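Local coordinates for CalU16 (Micromonospora echinospora, PDB 4FPW), which probably protects its producer from the enediyne calicheamicin as a self-sacrifice resistance protein of the AHA1 family, with a Bet v 1-like fold, at residues 23-28 and 127-132; 35-40 and 98-103; 61-66 and 84-89; 92-97 and 113-118. One frame throughout, in Å; residues are numbered along the deposited sequence.

Contact 1: residues 23-28 and 127-132; sequences IIIRQR and GWEMAL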
loop_
_atom_site.group_PDB
_atom_site.type_symbol
_atom_site.label_atom_id
_atom_site.label_comp_id
_atom_site.label_asym_id
_atom_site.label_seq_id
_atom_site.Cartn_x
_atom_site.Cartn_y
_atom_site.Cartn_z
ATOM N N ILE A 23 -0.286 3.717 8.623
ATOM C CA ILE A 23 -0.291 4.654 7.522
ATOM C C ILE A 23 -1.577 4.439 6.766
ATOM O O ILE A 23 -1.973 3.293 6.538
ATOM C CB ILE A 23 0.911 4.359 6.596
ATOM C CG1 ILE A 23 2.024 5.381 6.837
ATOM C CG2 ILE A 23 0.530 4.327 5.116
ATOM C CD1 ILE A 23 2.298 5.690 8.295
ATOM N N ILE A 24 -2.228 5.536 6.380
ATOM C CA ILE A 24 -3.433 5.457 5.562
ATOM C C ILE A 24 -3.346 6.496 4.453
ATOM O O ILE A 24 -3.239 7.690 4.722
ATOM C CB ILE A 24 -4.704 5.671 6.403
ATOM C CG1 ILE A 24 -4.952 4.463 7.315
ATOM C CG2 ILE A 24 -5.917 5.850 5.501
ATOM C CD1 ILE A 24 -5.945 4.719 8.433
ATOM N N ILE A 25 -3.398 6.023 3.212
ATOM C CA ILE A 25 -3.244 6.857 2.049
ATOM C C ILE A 25 -4.540 6.789 1.283
ATOM O O ILE A 25 -5.032 5.691 1.008
ATOM C CB ILE A 25 -2.089 6.365 1.181
ATOM C CG1 ILE A 25 -0.769 6.749 1.839
ATOM C CG2 ILE A 25 -2.153 6.943 -0.231
ATOM C CD1 ILE A 25 0.404 5.964 1.299
ATOM N N ARG A 26 -5.085 7.966 0.962
ATOM C CA ARG A 26 -6.336 8.075 0.235
ATOM C C ARG A 26 -6.107 8.886 -1.015
ATOM O O ARG A 26 -5.567 9.999 -0.963
ATOM C CB ARG A 26 -7.410 8.757 1.080
ATOM C CG ARG A 26 -7.571 8.189 2.492
ATOM C CD ARG A 26 -8.871 8.675 3.113
ATOM N NE ARG A 26 -9.174 7.995 4.372
ATOM C CZ ARG A 26 -8.931 8.469 5.596
ATOM N NH1 ARG A 26 -8.364 9.662 5.797
ATOM N NH2 ARG A 26 -9.272 7.731 6.646
ATOM N N GLN A 27 -6.522 8.313 -2.134
ATOM C CA GLN A 27 -6.356 8.904 -3.434
ATOM C C GLN A 27 -7.551 8.533 -4.263
ATOM O O GLN A 27 -8.047 7.398 -4.198
ATOM C CB GLN A 27 -5.129 8.354 -4.116
ATOM C CG GLN A 27 -3.829 8.632 -3.386
ATOM C CD GLN A 27 -2.644 8.181 -4.198
ATOM O OE1 GLN A 27 -2.572 7.022 -4.598
ATOM N NE2 GLN A 27 -1.703 9.089 -4.447
ATOM N N ARG A 28 -8.012 9.498 -5.049
ATOM C CA ARG A 28 -9.164 9.292 -5.870
ATOM C C ARG A 28 -8.671 9.116 -7.288
ATOM O O ARG A 28 -7.757 9.825 -7.719
ATOM C CB ARG A 28 -10.103 10.484 -5.755
ATOM C CG ARG A 28 -11.554 10.068 -5.817
ATOM C CD ARG A 28 -12.443 11.183 -6.309
ATOM N NE ARG A 28 -13.431 10.671 -7.244
ATOM C CZ ARG A 28 -14.256 11.438 -7.944
ATOM N NH1 ARG A 28 -14.214 12.764 -7.808
ATOM N NH2 ARG A 28 -15.126 10.878 -8.791
ATOM N N GLY A 127 7.002 4.977 1.064
ATOM C CA GLY A 127 7.257 3.959 0.069
ATOM C C GLY A 127 6.053 3.646 -0.769
ATOM O O GLY A 127 6.172 3.426 -1.975
ATOM N N TRP A 128 4.885 3.617 -0.152
ATOM C CA TRP A 128 3.660 3.434 -0.932
ATOM C C TRP A 128 3.312 4.648 -1.768
ATOM O O TRP A 128 2.805 4.516 -2.881
ATOM C CB TRP A 128 2.478 3.064 -0.047
ATOM C CG TRP A 128 2.580 1.669 0.385
ATOM C CD1 TRP A 128 2.890 1.228 1.624
ATOM C CD2 TRP A 128 2.435 0.504 -0.436
ATOM N NE1 TRP A 128 2.929 -0.132 1.639
ATOM C CE2 TRP A 128 2.646 -0.609 0.390
ATOM C CE3 TRP A 128 2.110 0.296 -1.784
ATOM C CZ2 TRP A 128 2.556 -1.929 -0.078
ATOM C CZ3 TRP A 128 2.024 -1.016 -2.256
ATOM C CH2 TRP A 128 2.244 -2.110 -1.397
ATOM N N GLU A 129 3.571 5.833 -1.238
ATOM C CA GLU A 129 3.244 7.050 -1.975
ATOM C C GLU A 129 4.026 7.114 -3.267
ATOM O O GLU A 129 3.457 7.442 -4.307
ATOM C CB GLU A 129 3.524 8.284 -1.142
ATOM C CG GLU A 129 2.341 8.733 -0.313
ATOM C CD GLU A 129 2.661 9.991 0.456
ATOM O OE1 GLU A 129 3.276 9.900 1.534
ATOM O OE2 GLU A 129 2.338 11.082 -0.025
HETATM N N MSE A 130 5.319 6.785 -3.203
HETATM C CA MSE A 130 6.176 6.753 -4.395
HETATM C C MSE A 130 5.598 5.778 -5.378
HETATM O O MSE A 130 5.507 6.051 -6.579
HETATM C CB MSE A 130 7.588 6.276 -4.078
HETATM C CG MSE A 130 8.346 7.161 -3.086
HETATM SE SE MSE A 130 8.678 8.984 -3.799
HETATM C CE MSE A 130 9.089 9.643 -2.031
ATOM N N ALA A 131 5.195 4.621 -4.873
ATOM C CA ALA A 131 4.638 3.574 -5.713
ATOM C C ALA A 131 3.292 3.961 -6.315
ATOM O O ALA A 131 3.020 3.663 -7.484
ATOM C CB ALA A 131 4.497 2.283 -4.921
ATOM N N LEU A 132 2.440 4.595 -5.514
ATOM C CA LEU A 132 1.140 5.038 -6.007
ATOM C C LEU A 132 1.277 6.124 -7.090
ATOM O O LEU A 132 0.389 6.252 -7.927
ATOM C CB LEU A 132 0.238 5.478 -4.853
ATOM C CG LEU A 132 -0.257 4.279 -4.027
ATOM C CD1 LEU A 132 -0.863 4.737 -2.718
ATOM C CD2 LEU A 132 -1.247 3.403 -4.794
HETATM O O HOH W 1 0.982 8.915 -4.478
#
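I25 of strand 23-28 faces E129 of helix 127-132 with CA atoms 7.6 Å apart, and the two short axes approach to 9.9 Å while running almost the same way, at 20°. This is the long helix of a Bet v 1-like helix-grip fold lying against the concave antiparallel sheet, and the contact is buried. Two branches of I25 do separate work. With CG1 anti to the carbonyl carbon (chi1 -75°) and CD1 extended beyond it, CD1 reaches the helix between two successive residues, 3.7 Å from E129 CG and 3.8 Å from W128 CB. The other branch, CG2, meets L132 CD1 tip to tip at 3.6 Å, one helical turn further on. The aliphatic stem of E129 therefore serves the apolar packing, whereas its buried carboxylate goes to other partners: OE1 accepts from the indole of W173, and OE2 pairs with R8. Next along the strand on the same side, Q27 crosses L132 obliquely, its OE1 lying 3.2 Å from L132 CB. That oxygen is a hydrogen-bond partner of the Y29 hydroxyl, while NE2, at the other end of the amide, turns to a water between the segments. Water 1 accepts a weak bond from Q27 NE2 and donates to the backbone carbonyl of E129, with 2.9 Å between the water and E129 O.

Contact 2: residues 35-40 and 98-103; sequences EVWSAC and LRLSEE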
loop_
_atom_site.group_PDB
_atom_site.type_symbol
_atom_site.label_atom_id
_atom_site.label_comp_id
_atom_site.label_asym_id
_atom_site.label_seq_id
_atom_site.Cartn_x
_atom_site.Cartn_y
_atom_site.Cartn_z
ATOM N N GLU A 35 -11.283 -1.582 -13.078
ATOM C CA GLU A 35 -10.029 -1.265 -13.748
ATOM C C GLU A 35 -8.943 -1.034 -12.715
ATOM O O GLU A 35 -7.824 -1.484 -12.896
ATOM C CB GLU A 35 -10.184 -0.019 -14.629
ATOM C CG GLU A 35 -11.165 -0.199 -15.785
ATOM C CD GLU A 35 -11.332 1.047 -16.649
ATOM O OE1 GLU A 35 -10.359 1.817 -16.811
ATOM O OE2 GLU A 35 -12.447 1.260 -17.176
ATOM N N VAL A 36 -9.285 -0.344 -11.633
ATOM C CA VAL A 36 -8.325 -0.055 -10.584
ATOM C C VAL A 36 -7.992 -1.354 -9.849
ATOM O O VAL A 36 -6.834 -1.611 -9.553
ATOM C CB VAL A 36 -8.857 1.009 -9.603
ATOM C CG1 VAL A 36 -7.851 1.277 -8.503
ATOM C CG2 VAL A 36 -9.182 2.309 -10.331
ATOM N N TRP A 37 -9.006 -2.172 -9.560
ATOM C CA TRP A 37 -8.781 -3.517 -8.997
ATOM C C TRP A 37 -7.832 -4.371 -9.843
ATOM O O TRP A 37 -6.810 -4.852 -9.357
ATOM C CB TRP A 37 -10.099 -4.267 -8.826
ATOM C CG TRP A 37 -9.927 -5.626 -8.241
ATOM C CD1 TRP A 37 -10.076 -6.823 -8.885
ATOM C CD2 TRP A 37 -9.551 -5.932 -6.895
ATOM N NE1 TRP A 37 -9.810 -7.855 -8.018
ATOM C CE2 TRP A 37 -9.493 -7.335 -6.788
ATOM C CE3 TRP A 37 -9.256 -5.154 -5.765
ATOM C CZ2 TRP A 37 -9.163 -7.977 -5.596
ATOM C CZ3 TRP A 37 -8.926 -5.796 -4.582
ATOM C CH2 TRP A 37 -8.888 -7.192 -4.507
ATOM N N SER A 38 -8.178 -4.579 -11.101
ATOM C CA SER A 38 -7.247 -5.194 -12.043
ATOM C C SER A 38 -5.816 -4.615 -12.010
ATOM O O SER A 38 -4.837 -5.363 -12.067
ATOM C CB SER A 38 -7.793 -5.074 -13.454
ATOM O OG SER A 38 -8.417 -6.282 -13.827
ATOM N N ALA A 39 -5.701 -3.291 -11.926
ATOM C CA ALA A 39 -4.400 -2.611 -11.998
ATOM C C ALA A 39 -3.583 -2.830 -10.753
ATOM O O ALA A 39 -2.365 -2.671 -10.775
ATOM C CB ALA A 39 -4.595 -1.124 -12.193
ATOM N N CYS A 40 -4.277 -3.161 -9.669
ATOM C CA CYS A 40 -3.700 -3.352 -8.354
ATOM C C CYS A 40 -3.600 -4.832 -7.974
ATOM O O CYS A 40 -3.122 -5.160 -6.891
ATOM C CB CYS A 40 -4.556 -2.639 -7.309
ATOM S SG CYS A 40 -3.979 -0.997 -6.858
ATOM N N LEU A 98 -5.851 -2.901 1.074
ATOM C CA LEU A 98 -6.344 -2.033 0.054
ATOM C C LEU A 98 -7.849 -2.132 0.043
ATOM O O LEU A 98 -8.379 -3.235 -0.043
ATOM C CB LEU A 98 -5.797 -2.449 -1.297
ATOM C CG LEU A 98 -6.220 -1.503 -2.425
ATOM C CD1 LEU A 98 -5.211 -0.375 -2.554
ATOM C CD2 LEU A 98 -6.357 -2.269 -3.728
ATOM N N ARG A 99 -8.516 -0.978 0.137
ATOM C CA ARG A 99 -9.954 -0.852 -0.084
ATOM C C ARG A 99 -10.202 0.115 -1.236
ATOM O O ARG A 99 -9.701 1.242 -1.228
ATOM C CB ARG A 99 -10.664 -0.313 1.154
ATOM C CG ARG A 99 -10.300 -1.025 2.438
ATOM C CD ARG A 99 -10.767 -0.254 3.664
ATOM N NE ARG A 99 -9.773 -0.385 4.724
ATOM C CZ ARG A 99 -8.877 0.537 5.078
ATOM N NH1 ARG A 99 -8.849 1.730 4.498
ATOM N NH2 ARG A 99 -8.016 0.262 6.057
ATOM N N LEU A 100 -10.971 -0.343 -2.219
ATOM C CA LEU A 100 -11.452 0.486 -3.303
ATOM C C LEU A 100 -12.952 0.678 -3.122
ATOM O O LEU A 100 -13.689 -0.306 -2.974
ATOM C CB LEU A 100 -11.193 -0.189 -4.647
ATOM C CG LEU A 100 -9.770 -0.648 -4.939
ATOM C CD1 LEU A 100 -9.675 -1.260 -6.324
ATOM C CD2 LEU A 100 -8.783 0.500 -4.796
ATOM N N SER A 101 -13.400 1.933 -3.129
ATOM C CA SER A 101 -14.828 2.247 -3.070
ATOM C C SER A 101 -15.218 3.095 -4.264
ATOM O O SER A 101 -14.420 3.904 -4.749
ATOM C CB SER A 101 -15.177 2.990 -1.773
ATOM O OG SER A 101 -14.136 3.877 -1.373
ATOM N N GLU A 102 -16.443 2.899 -4.741
ATOM C CA GLU A 102 -16.975 3.735 -5.795
ATOM C C GLU A 102 -17.274 5.114 -5.232
ATOM O O GLU A 102 -17.842 5.254 -4.146
ATOM C CB GLU A 102 -18.269 3.165 -6.372
ATOM C CG GLU A 102 -18.137 1.847 -7.110
ATOM C CD GLU A 102 -19.465 1.416 -7.708
ATOM O OE1 GLU A 102 -20.050 2.204 -8.486
ATOM O OE2 GLU A 102 -19.940 0.301 -7.387
ATOM N N GLU A 103 -16.847 6.124 -5.974
ATOM C CA GLU A 103 -17.343 7.476 -5.825
ATOM C C GLU A 103 -17.740 7.874 -7.239
ATOM O O GLU A 103 -16.875 8.100 -8.089
ATOM C CB GLU A 103 -16.250 8.379 -5.257
ATOM C CG GLU A 103 -16.638 9.847 -5.109
ATOM C CD GLU A 103 -15.448 10.703 -4.704
ATOM O OE1 GLU A 103 -14.493 10.144 -4.108
ATOM O OE2 GLU A 103 -15.460 11.925 -4.990
#
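Helix-on-sheet packing at one end of the Bet v 1-like fold brings V36, W37 and C40 of helix 35-40 onto L98 and L100 of strand 98-103. The short axes lie 9.8 Å apart and run nearly antiparallel, at 163°, so the helix lies along the strand and takes its side chains in reverse order: V36 and W37 meet L100, while C40 meets L98. L100 does most of the touching. Its CG is turned anti to the carbonyl carbon (chi1 -53°), and the extended chain presses CD1 against the helix backbone, 3.4 Å from W37 N. The same methyl packs on V36 CG1 at 3.8 Å and on W37 CB at 3.9 Å, where it sits at the edge of the indole, near the ring plane. One inward position back along the strand, L98 uses CD2, 4.0 Å from C40 CB and 4.1 Å from C40 SG; the indole is further off, with W37 CZ3 4.4 Å from L98 CD2 and obliquely placed. R99, between the two leucines, points away from the helix and forms salt bridges with E97, E110 and E112. Around the contact, strand 81-86 adds L82 beside W37 and L98, the neighbouring strand 106-115 brings L109 against both leucines, and helix 118-138 meets the C40 end of helix 35-40 through L135.

Contact 3: residues 61-66 and 84-89; sequences GNFALQ and ISWVYE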
loop_
_atom_site.group_PDB
_atom_site.type_symbol
_atom_site.label_atom_id
_atom_site.label_comp_id
_atom_site.label_asym_id
_atom_site.label_seq_id
_atom_site.Cartn_x
_atom_site.Cartn_y
_atom_site.Cartn_z
ATOM N N GLY A 61 -3.249 -17.815 -0.297
ATOM C CA GLY A 61 -2.021 -18.046 -1.042
ATOM C C GLY A 61 -0.940 -17.094 -0.594
ATOM O O GLY A 61 -1.038 -16.489 0.480
ATOM N N ASN A 62 0.101 -16.937 -1.409
ATOM C CA ASN A 62 1.228 -16.121 -0.985
ATOM C C ASN A 62 1.968 -15.458 -2.125
ATOM O O ASN A 62 1.846 -15.867 -3.285
ATOM C CB ASN A 62 2.200 -16.956 -0.146
ATOM C CG ASN A 62 3.149 -17.762 -0.993
ATOM O OD1 ASN A 62 2.734 -18.643 -1.761
ATOM N ND2 ASN A 62 4.442 -17.467 -0.869
ATOM N N PHE A 63 2.749 -14.441 -1.760
ATOM C CA PHE A 63 3.387 -13.540 -2.719
ATOM C C PHE A 63 4.829 -13.227 -2.313
ATOM O O PHE A 63 5.128 -13.111 -1.123
ATOM C CB PHE A 63 2.609 -12.216 -2.802
ATOM C CG PHE A 63 2.911 -11.265 -1.680
ATOM C CD1 PHE A 63 3.878 -10.283 -1.823
ATOM C CD2 PHE A 63 2.237 -11.356 -0.480
ATOM C CE1 PHE A 63 4.172 -9.402 -0.794
ATOM C CE2 PHE A 63 2.527 -10.486 0.561
ATOM C CZ PHE A 63 3.499 -9.505 0.409
ATOM N N ALA A 64 5.700 -13.079 -3.313
ATOM C CA ALA A 64 7.024 -12.473 -3.133
ATOM C C ALA A 64 7.245 -11.481 -4.236
ATOM O O ALA A 64 6.830 -11.706 -5.366
ATOM C CB ALA A 64 8.125 -13.518 -3.164
ATOM N N LEU A 65 7.902 -10.383 -3.887
ATOM C CA LEU A 65 8.243 -9.336 -4.819
ATOM C C LEU A 65 9.767 -9.349 -4.926
ATOM O O LEU A 65 10.475 -9.549 -3.935
ATOM C CB LEU A 65 7.698 -8.001 -4.310
ATOM C CG LEU A 65 6.255 -8.184 -3.782
ATOM C CD1 LEU A 65 5.807 -7.026 -2.915
ATOM C CD2 LEU A 65 5.275 -8.393 -4.917
ATOM N N GLN A 66 10.263 -9.172 -6.141
ATOM C CA GLN A 66 11.675 -9.299 -6.415
ATOM C C GLN A 66 12.527 -8.243 -5.714
ATOM O O GLN A 66 12.884 -7.211 -6.305
ATOM C CB GLN A 66 11.899 -9.212 -7.920
ATOM C CG GLN A 66 13.321 -9.530 -8.345
ATOM C CD GLN A 66 13.684 -10.990 -8.104
ATOM O OE1 GLN A 66 12.835 -11.892 -8.215
ATOM N NE2 GLN A 66 14.953 -11.237 -7.788
ATOM N N ILE A 84 -3.003 -8.501 3.047
ATOM C CA ILE A 84 -1.868 -9.369 2.929
ATOM C C ILE A 84 -0.913 -9.107 4.085
ATOM O O ILE A 84 -0.891 -7.989 4.629
ATOM C CB ILE A 84 -1.108 -9.128 1.616
ATOM C CG1 ILE A 84 -0.666 -7.661 1.479
ATOM C CG2 ILE A 84 -1.958 -9.536 0.441
ATOM C CD1 ILE A 84 0.614 -7.510 0.693
ATOM N N SER A 85 -0.140 -10.128 4.453
ATOM C CA SER A 85 0.918 -9.972 5.459
ATOM C C SER A 85 2.118 -9.422 4.742
ATOM O O SER A 85 2.158 -9.407 3.524
ATOM C CB SER A 85 1.295 -11.312 6.137
ATOM O OG SER A 85 2.015 -12.175 5.256
ATOM N N TRP A 86 3.105 -8.984 5.498
ATOM C CA TRP A 86 4.210 -8.259 4.919
ATOM C C TRP A 86 5.487 -8.546 5.721
ATOM O O TRP A 86 5.711 -7.956 6.793
ATOM C CB TRP A 86 3.868 -6.771 4.911
ATOM C CG TRP A 86 4.753 -5.955 4.072
ATOM C CD1 TRP A 86 5.888 -5.315 4.460
ATOM C CD2 TRP A 86 4.585 -5.680 2.684
ATOM N NE1 TRP A 86 6.460 -4.666 3.389
ATOM C CE2 TRP A 86 5.671 -4.869 2.286
ATOM C CE3 TRP A 86 3.620 -6.045 1.730
ATOM C CZ2 TRP A 86 5.818 -4.410 0.987
ATOM C CZ3 TRP A 86 3.753 -5.576 0.443
ATOM C CH2 TRP A 86 4.847 -4.761 0.077
ATOM N N VAL A 87 6.312 -9.466 5.205
ATOM C CA VAL A 87 7.528 -9.876 5.918
ATOM C C VAL A 87 8.788 -9.325 5.229
ATOM O O VAL A 87 8.913 -9.407 4.005
ATOM C CB VAL A 87 7.592 -11.412 6.227
ATOM C CG1 VAL A 87 6.492 -12.220 5.538
ATOM C CG2 VAL A 87 8.976 -11.994 5.944
ATOM N N TYR A 88 9.682 -8.724 6.028
ATOM C CA TYR A 88 10.931 -8.150 5.527
ATOM C C TYR A 88 12.099 -8.316 6.525
ATOM O O TYR A 88 11.950 -8.138 7.737
ATOM C CB TYR A 88 10.747 -6.678 5.131
ATOM C CG TYR A 88 11.887 -6.108 4.286
ATOM C CD1 TYR A 88 12.073 -6.510 2.967
ATOM C CD2 TYR A 88 12.783 -5.163 4.813
ATOM C CE1 TYR A 88 13.111 -6.000 2.193
ATOM C CE2 TYR A 88 13.817 -4.637 4.050
ATOM C CZ TYR A 88 13.979 -5.054 2.739
ATOM O OH TYR A 88 15.016 -4.537 1.986
ATOM N N GLU A 89 13.265 -8.631 5.982
ATOM C CA GLU A 89 14.396 -9.185 6.741
ATOM C C GLU A 89 14.657 -8.646 8.170
ATOM O O GLU A 89 14.591 -9.403 9.164
ATOM C CB GLU A 89 15.669 -9.055 5.890
ATOM C CG GLU A 89 16.975 -9.416 6.582
ATOM C CD GLU A 89 17.041 -10.869 6.995
ATOM O OE1 GLU A 89 17.960 -11.572 6.512
ATOM O OE2 GLU A 89 16.182 -11.305 7.797
#
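The carbonyl oxygen S85 O lies at the edge of the F63 ring, near its plane, with F63 CE2 at 3.2 Å and F63 CZ at 3.4 Å, so two ring carbons share one oxygen. This places the polarised C-H edge of the phenyl against a backbone acceptor, an approach that is probably weakly favourable. The hydroxyl of the same serine is engaged separately, with the backbone N of D72. F63 CG sits between the backbone N and the carbonyl carbon (chi1 80°), which carries the ring toward strand 84-86. Its CZ also touches I84 CD1, at 3.5 Å, the two side chains crossing at about a right angle. Strands 62-65 and 84-86 are not neighbours in the antiparallel sheet of this Bet v 1-like fold, for strand 70-77 lies between them; their axes are 8.4 Å apart and the sheet curls enough for the side chains to meet across it. W86 meets the same ring. The F63 ring and the six-membered ring of W86 have centroids 5.7 Å apart and planes inclined at 36°, an oblique pairing in which F63 CZ is 3.7 Å from W86 CE3. Further out, L65 CD1 comes obliquely onto the far end of the indole, 3.9 Å from W86 CH2.

Contact 4: residues 92-97 and 113-118; sequences PDSEVE and HATTSE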
loop_
_atom_site.group_PDB
_atom_site.type_symbol
_atom_site.label_atom_id
_atom_site.label_comp_id
_atom_site.label_asym_id
_atom_site.label_seq_id
_atom_site.Cartn_x
_atom_site.Cartn_y
_atom_site.Cartn_z
ATOM N N PRO A 92 9.861 -6.243 11.864
ATOM C CA PRO A 92 8.722 -6.965 12.413
ATOM C C PRO A 92 7.724 -7.161 11.311
ATOM O O PRO A 92 7.841 -6.513 10.288
ATOM C CB PRO A 92 8.167 -6.026 13.480
ATOM C CG PRO A 92 8.615 -4.669 13.071
ATOM C CD PRO A 92 9.930 -4.860 12.376
ATOM N N ASP A 93 6.787 -8.077 11.507
ATOM C CA ASP A 93 5.834 -8.415 10.469
ATOM C C ASP A 93 4.779 -7.331 10.476
ATOM O O ASP A 93 4.486 -6.731 11.510
ATOM C CB ASP A 93 5.234 -9.824 10.665
ATOM C CG ASP A 93 6.173 -10.949 10.177
ATOM O OD1 ASP A 93 7.395 -10.708 10.063
ATOM O OD2 ASP A 93 5.685 -12.073 9.892
ATOM N N SER A 94 4.244 -7.070 9.297
ATOM C CA SER A 94 3.331 -5.962 9.056
ATOM C C SER A 94 2.100 -6.492 8.367
ATOM O O SER A 94 2.006 -7.682 8.074
ATOM C CB SER A 94 3.990 -4.936 8.139
ATOM O OG SER A 94 5.118 -4.312 8.728
ATOM N N GLU A 95 1.160 -5.598 8.090
ATOM C CA GLU A 95 -0.067 -5.963 7.387
ATOM C C GLU A 95 -0.434 -4.783 6.531
ATOM O O GLU A 95 -0.293 -3.639 6.957
ATOM C CB GLU A 95 -1.154 -6.229 8.411
ATOM C CG GLU A 95 -2.282 -7.161 8.018
ATOM C CD GLU A 95 -3.044 -7.609 9.259
ATOM O OE1 GLU A 95 -2.432 -8.324 10.086
ATOM O OE2 GLU A 95 -4.231 -7.229 9.433
ATOM N N VAL A 96 -0.887 -5.064 5.317
ATOM C CA VAL A 96 -1.242 -4.040 4.363
ATOM C C VAL A 96 -2.654 -4.331 3.855
ATOM O O VAL A 96 -3.036 -5.503 3.692
ATOM C CB VAL A 96 -0.271 -3.973 3.162
ATOM C CG1 VAL A 96 -0.415 -2.625 2.447
ATOM C CG2 VAL A 96 1.172 -4.146 3.596
ATOM N N GLU A 97 -3.426 -3.267 3.601
ATOM C CA GLU A 97 -4.792 -3.442 3.134
ATOM C C GLU A 97 -5.156 -2.428 2.091
ATOM O O GLU A 97 -4.822 -1.246 2.200
ATOM C CB GLU A 97 -5.794 -3.357 4.283
ATOM C CG GLU A 97 -7.180 -3.845 3.905
ATOM C CD GLU A 97 -8.156 -3.759 5.052
ATOM O OE1 GLU A 97 -8.126 -4.633 5.944
ATOM O OE2 GLU A 97 -8.957 -2.808 5.072
ATOM N N HIS A 113 -1.146 0.436 5.653
ATOM C CA HIS A 113 -0.091 -0.452 6.081
ATOM C C HIS A 113 0.070 -0.225 7.572
ATOM O O HIS A 113 0.345 0.893 8.015
ATOM C CB HIS A 113 1.198 -0.099 5.355
ATOM C CG HIS A 113 2.279 -1.132 5.470
ATOM N ND1 HIS A 113 3.161 -1.388 4.444
ATOM C CD2 HIS A 113 2.633 -1.962 6.478
ATOM C CE1 HIS A 113 4.021 -2.314 4.815
ATOM N NE2 HIS A 113 3.718 -2.683 6.042
ATOM N N ALA A 114 -0.135 -1.293 8.340
ATOM C CA ALA A 114 -0.029 -1.260 9.784
ATOM C C ALA A 114 1.234 -1.991 10.196
ATOM O O ALA A 114 1.575 -3.029 9.616
ATOM C CB ALA A 114 -1.245 -1.918 10.413
ATOM N N THR A 115 1.907 -1.445 11.208
ATOM C CA THR A 115 3.147 -1.992 11.730
ATOM C C THR A 115 3.424 -1.448 13.120
ATOM O O THR A 115 3.179 -0.272 13.388
ATOM C CB THR A 115 4.346 -1.607 10.870
ATOM O OG1 THR A 115 5.547 -1.842 11.620
ATOM C CG2 THR A 115 4.290 -0.125 10.462
ATOM N N THR A 116 3.966 -2.303 13.979
ATOM C CA THR A 116 4.244 -1.981 15.374
ATOM C C THR A 116 5.531 -1.168 15.501
ATOM O O THR A 116 5.851 -0.677 16.577
ATOM C CB THR A 116 4.447 -3.274 16.203
ATOM O OG1 THR A 116 5.557 -4.005 15.669
ATOM C CG2 THR A 116 3.206 -4.181 16.171
ATOM N N SER A 117 6.278 -1.043 14.405
ATOM C CA SER A 117 7.509 -0.267 14.386
ATOM C C SER A 117 7.289 1.210 14.009
ATOM O O SER A 117 6.956 1.533 12.853
ATOM C CB SER A 117 8.471 -0.899 13.397
ATOM O OG SER A 117 9.731 -0.259 13.438
ATOM N N GLU A 118 7.488 2.105 14.978
ATOM C CA GLU A 118 7.378 3.546 14.728
ATOM C C GLU A 118 8.258 4.026 13.575
ATOM O O GLU A 118 7.834 4.847 12.776
ATOM C CB GLU A 118 7.740 4.351 15.966
ATOM C CG GLU A 118 7.567 5.853 15.765
ATOM C CD GLU A 118 7.398 6.592 17.069
ATOM O OE1 GLU A 118 6.322 7.185 17.289
ATOM O OE2 GLU A 118 8.337 6.554 17.885
HETATM O O HOH W 2 4.318 -4.802 13.075
#
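The first torsions of H113 and V96 bring imidazole and methyl together: at chi1 -167° the imidazole carbon CG of H113 stands opposite the backbone N, and at -162° V96 holds CG1 opposite its own N, which leaves CG2 beside that N and directed at the ring. The result is a CH-pi contact, with V96 CG2 3.5 Å from the centroid of the H113 ring and almost over its centre. S94 approaches the same ring with CB at its edge, in plane, on the NE2 side. On the other nitrogen, H113 ND1 accepts from the indole NE1 of W128, so bond, face and edge contacts together would be expected to restrict rotation of the imidazole. Behind the side chains, E95 and A114 form an antiparallel hydrogen-bonded pair: E95 N donates to A114 O at 3.0 Å, and A114 N to E95 O at 2.7 Å. V96 and H113 make the adjacent non-hydrogen-bonded pair. Past the strand ends, water 2 accepts from T116 N, while P92 CG packs on S117 CB at 3.8 Å. T115 OG1 accepts from S117 N, 3.0 Å away, an ST turn just before the N-cap S117, where the beta hairpin 94-103/106-115 hands over to the long helix of a helix-grip fold.

All four contacts belong to one antiparallel sheet and the helices laid on it. Contacts 2, 3 and 4 are nested within the chain loop closed by contact 1; contact 3 closes before contact 4 opens, whereas contacts 2 and 4 alternate along the chain and share strand 94-103, their centres about 21 Å apart on opposite sides of the chain's centre. Contact 1 touches the other three: R28 pairs with E103 of contact 2, W128 packs on W86 of contact 3, and I23 N probably bonds to H113 O of contact 4. Centres of contacts 3 and 4 lie about 12 Å apart, joined by backbone bonds between strands 81-86 and 94-103. An aromatic cluster, W86, H113 and W128, thus links sheet and long helix.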